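Local coordinates for papain-like protease (Human betacoronavirus 2c EMC/2012, PDB 4RNA), which probably cleaves the viral replicase polyprotein as a papain-like cysteine protease and, as in related coronaviruses, also removes ubiquitin and ISG15 from host proteins, at residues S30-V35 against H54-A59. Sequence-based numbering, arbitrary orientation.
Sequences SQLGCV and HSLYLA
Val35 and Leu58 face each other as an antiparallel, non-hydrogen-bonded pair, and their side chains, set on the same face of the sheet, meet at an oblique angle. Leu58 CD1 lies 3.7 Å from Val35 CG1. With CG opposite the backbone N (chi1 -177°), Leu58 sends this methyl toward the incoming loop. There Leu58 CD1 approaches Cys34 O to 3.4 Å. Leu58 CD1 also lies 4.2 Å from Leu32 CG. Gly33 puts its CA beside the same methyl, with no side chain in the way. Leu56, two residues back along the strand, completes the apolar patch: its CD1 touches Leu32 CD2 at 4.2 Å and, more loosely, Val35 CG1 at 4.4 Å. Val10 of the adjacent strand 5-11 and Arg18 of the edge strand 18-23 pack on both Leu32 and Leu58.

One hydrogen bond joins the backbones next to this pair. Ala59 N donates it to Cys34 O, 2.7 Å long and nearly straight at 161°. Beside it, Ala59 CB meets Cys34 SG at 3.9 Å, and helix 81-92 covers this corner through His83, Leu82 and Tyr86. Val35 CA makes a CH...O contact of 3.4 Å with Tyr57 O, while the Tyr57 backbone bonds to Phe36 continue the ladder.

The sheet, in which strands 18-23, 5-11, 55-58, 35-37 and 40-41 follow one another, is that of the beta-grasp ubiquitin-like domain at the N-terminus of coronavirus papain-like proteases; here the loop after helix 28-31 enters strand 35-37 alongside strand 55-58. The chemistry is divided accordingly: aliphatic contacts of Leu32, Val35, Leu56 and Leu58 make the buried side, and the Ala59 N to Cys34 O bond ties the backbones of the two segments together next to the Val35-Leu58 pair.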
loop_
_atom_site.group_PDB
_atom_site.type_symbol
_atom_site.label_atom_id
_atom_site.label_comp_id
_atom_site.label_asym_id
_atom_site.label_seq_id
_atom_site.Cartn_x
_atom_site.Cartn_y
_atom_site.Cartn_z
ATOM N N SER A 30 12.686 23.781 -11.542
ATOM C CA SER A 30 13.594 23.778 -12.705
ATOM C C SER A 30 15.044 23.610 -12.314
ATOM O O SER A 30 15.810 22.960 -13.034
ATOM C CB SER A 30 13.495 25.065 -13.522
ATOM O OG SER A 30 12.144 25.465 -13.579
ATOM N N GLN A 31 15.427 24.179 -11.170
ATOM C CA GLN A 31 16.844 24.105 -10.759
ATOM C C GLN A 31 17.230 22.824 -10.049
ATOM O O GLN A 31 18.421 22.343 -10.131
ATOM C CB GLN A 31 17.128 25.322 -9.859
ATOM C CG GLN A 31 16.993 26.657 -10.636
ATOM C CD GLN A 31 17.647 27.801 -9.893
ATOM O OE1 GLN A 31 18.896 27.843 -9.750
ATOM N NE2 GLN A 31 16.841 28.663 -9.341
ATOM N N LEU A 32 16.258 22.272 -9.328
ATOM C CA LEU A 32 16.592 21.229 -8.307
ATOM C C LEU A 32 15.569 20.088 -8.288
ATOM O O LEU A 32 15.893 18.938 -8.491
ATOM C CB LEU A 32 16.686 21.926 -6.954
ATOM C CG LEU A 32 17.117 21.269 -5.672
ATOM C CD1 LEU A 32 18.503 20.607 -5.857
ATOM C CD2 LEU A 32 17.061 22.345 -4.536
ATOM N N GLY A 33 14.305 20.397 -8.055
ATOM C CA GLY A 33 13.306 19.317 -8.046
ATOM C C GLY A 33 12.207 19.745 -7.113
ATOM O O GLY A 33 12.139 20.950 -6.807
ATOM N N CYS A 34 11.394 18.787 -6.660
ATOM C CA CYS A 34 10.279 19.033 -5.750
ATOM C C CYS A 34 10.874 19.237 -4.354
ATOM O O CYS A 34 11.562 18.350 -3.831
ATOM C CB CYS A 34 9.336 17.832 -5.712
ATOM S SG CYS A 34 7.984 18.143 -4.532
ATOM N N VAL A 35 10.599 20.391 -3.760
ATOM C CA VAL A 35 11.264 20.727 -2.478
ATOM C C VAL A 35 10.261 21.271 -1.483
ATOM O O VAL A 35 9.351 22.065 -1.828
ATOM C CB VAL A 35 12.412 21.785 -2.645
ATOM C CG1 VAL A 35 13.673 21.183 -3.242
ATOM C CG2 VAL A 35 11.918 22.945 -3.478
ATOM N N HIS A 54 19.568 28.363 4.358
ATOM C CA HIS A 54 18.527 27.450 4.904
ATOM C C HIS A 54 18.581 26.041 4.343
ATOM O O HIS A 54 19.191 25.782 3.278
ATOM C CB HIS A 54 17.141 28.025 4.687
ATOM C CG HIS A 54 16.808 29.138 5.626
ATOM N ND1 HIS A 54 16.100 28.941 6.765
ATOM C CD2 HIS A 54 17.135 30.491 5.591
ATOM C CE1 HIS A 54 15.954 30.118 7.408
ATOM N NE2 HIS A 54 16.591 31.067 6.693
ATOM N N SER A 55 17.951 25.133 5.090
ATOM C CA SER A 55 17.801 23.703 4.751
ATOM C C SER A 55 16.547 23.418 3.951
ATOM O O SER A 55 15.490 23.853 4.349
ATOM C CB SER A 55 17.722 22.869 6.029
ATOM O OG SER A 55 19.045 22.588 6.411
ATOM N N LEU A 56 16.666 22.654 2.855
ATOM C CA LEU A 56 15.492 22.264 2.062
ATOM C C LEU A 56 15.310 20.776 2.045
ATOM O O LEU A 56 16.298 20.002 1.959
ATOM C CB LEU A 56 15.585 22.769 0.613
ATOM C CG LEU A 56 15.575 24.270 0.381
ATOM C CD1 LEU A 56 15.760 24.457 -1.136
ATOM C CD2 LEU A 56 14.267 24.937 0.899
ATOM N N TYR A 57 14.037 20.368 2.094
ATOM C CA TYR A 57 13.715 18.936 2.037
ATOM C C TYR A 57 13.428 18.512 0.618
ATOM O O TYR A 57 12.484 18.906 0.057
ATOM C CB TYR A 57 12.543 18.615 2.976
ATOM C CG TYR A 57 13.101 18.286 4.284
ATOM C CD1 TYR A 57 13.378 19.288 5.209
ATOM C CD2 TYR A 57 13.454 16.958 4.578
ATOM C CE1 TYR A 57 13.979 18.968 6.427
ATOM C CE2 TYR A 57 14.010 16.626 5.803
ATOM C CZ TYR A 57 14.297 17.635 6.694
ATOM O OH TYR A 57 14.856 17.256 7.890
ATOM N N LEU A 58 14.291 17.736 -0.006
ATOM C CA LEU A 58 14.080 17.369 -1.431
ATOM C C LEU A 58 13.175 16.111 -1.534
ATOM O O LEU A 58 13.328 15.163 -0.743
ATOM C CB LEU A 58 15.431 17.074 -2.118
ATOM C CG LEU A 58 15.389 16.748 -3.635
ATOM C CD1 LEU A 58 14.844 17.902 -4.549
ATOM C CD2 LEU A 58 16.811 16.419 -4.044
ATOM N N ALA A 59 12.211 16.091 -2.465
ATOM C CA ALA A 59 11.251 14.936 -2.568
ATOM C C ALA A 59 11.535 14.094 -3.842
ATOM O O ALA A 59 11.036 12.990 -3.951
ATOM C CB ALA A 59 9.780 15.381 -2.518
#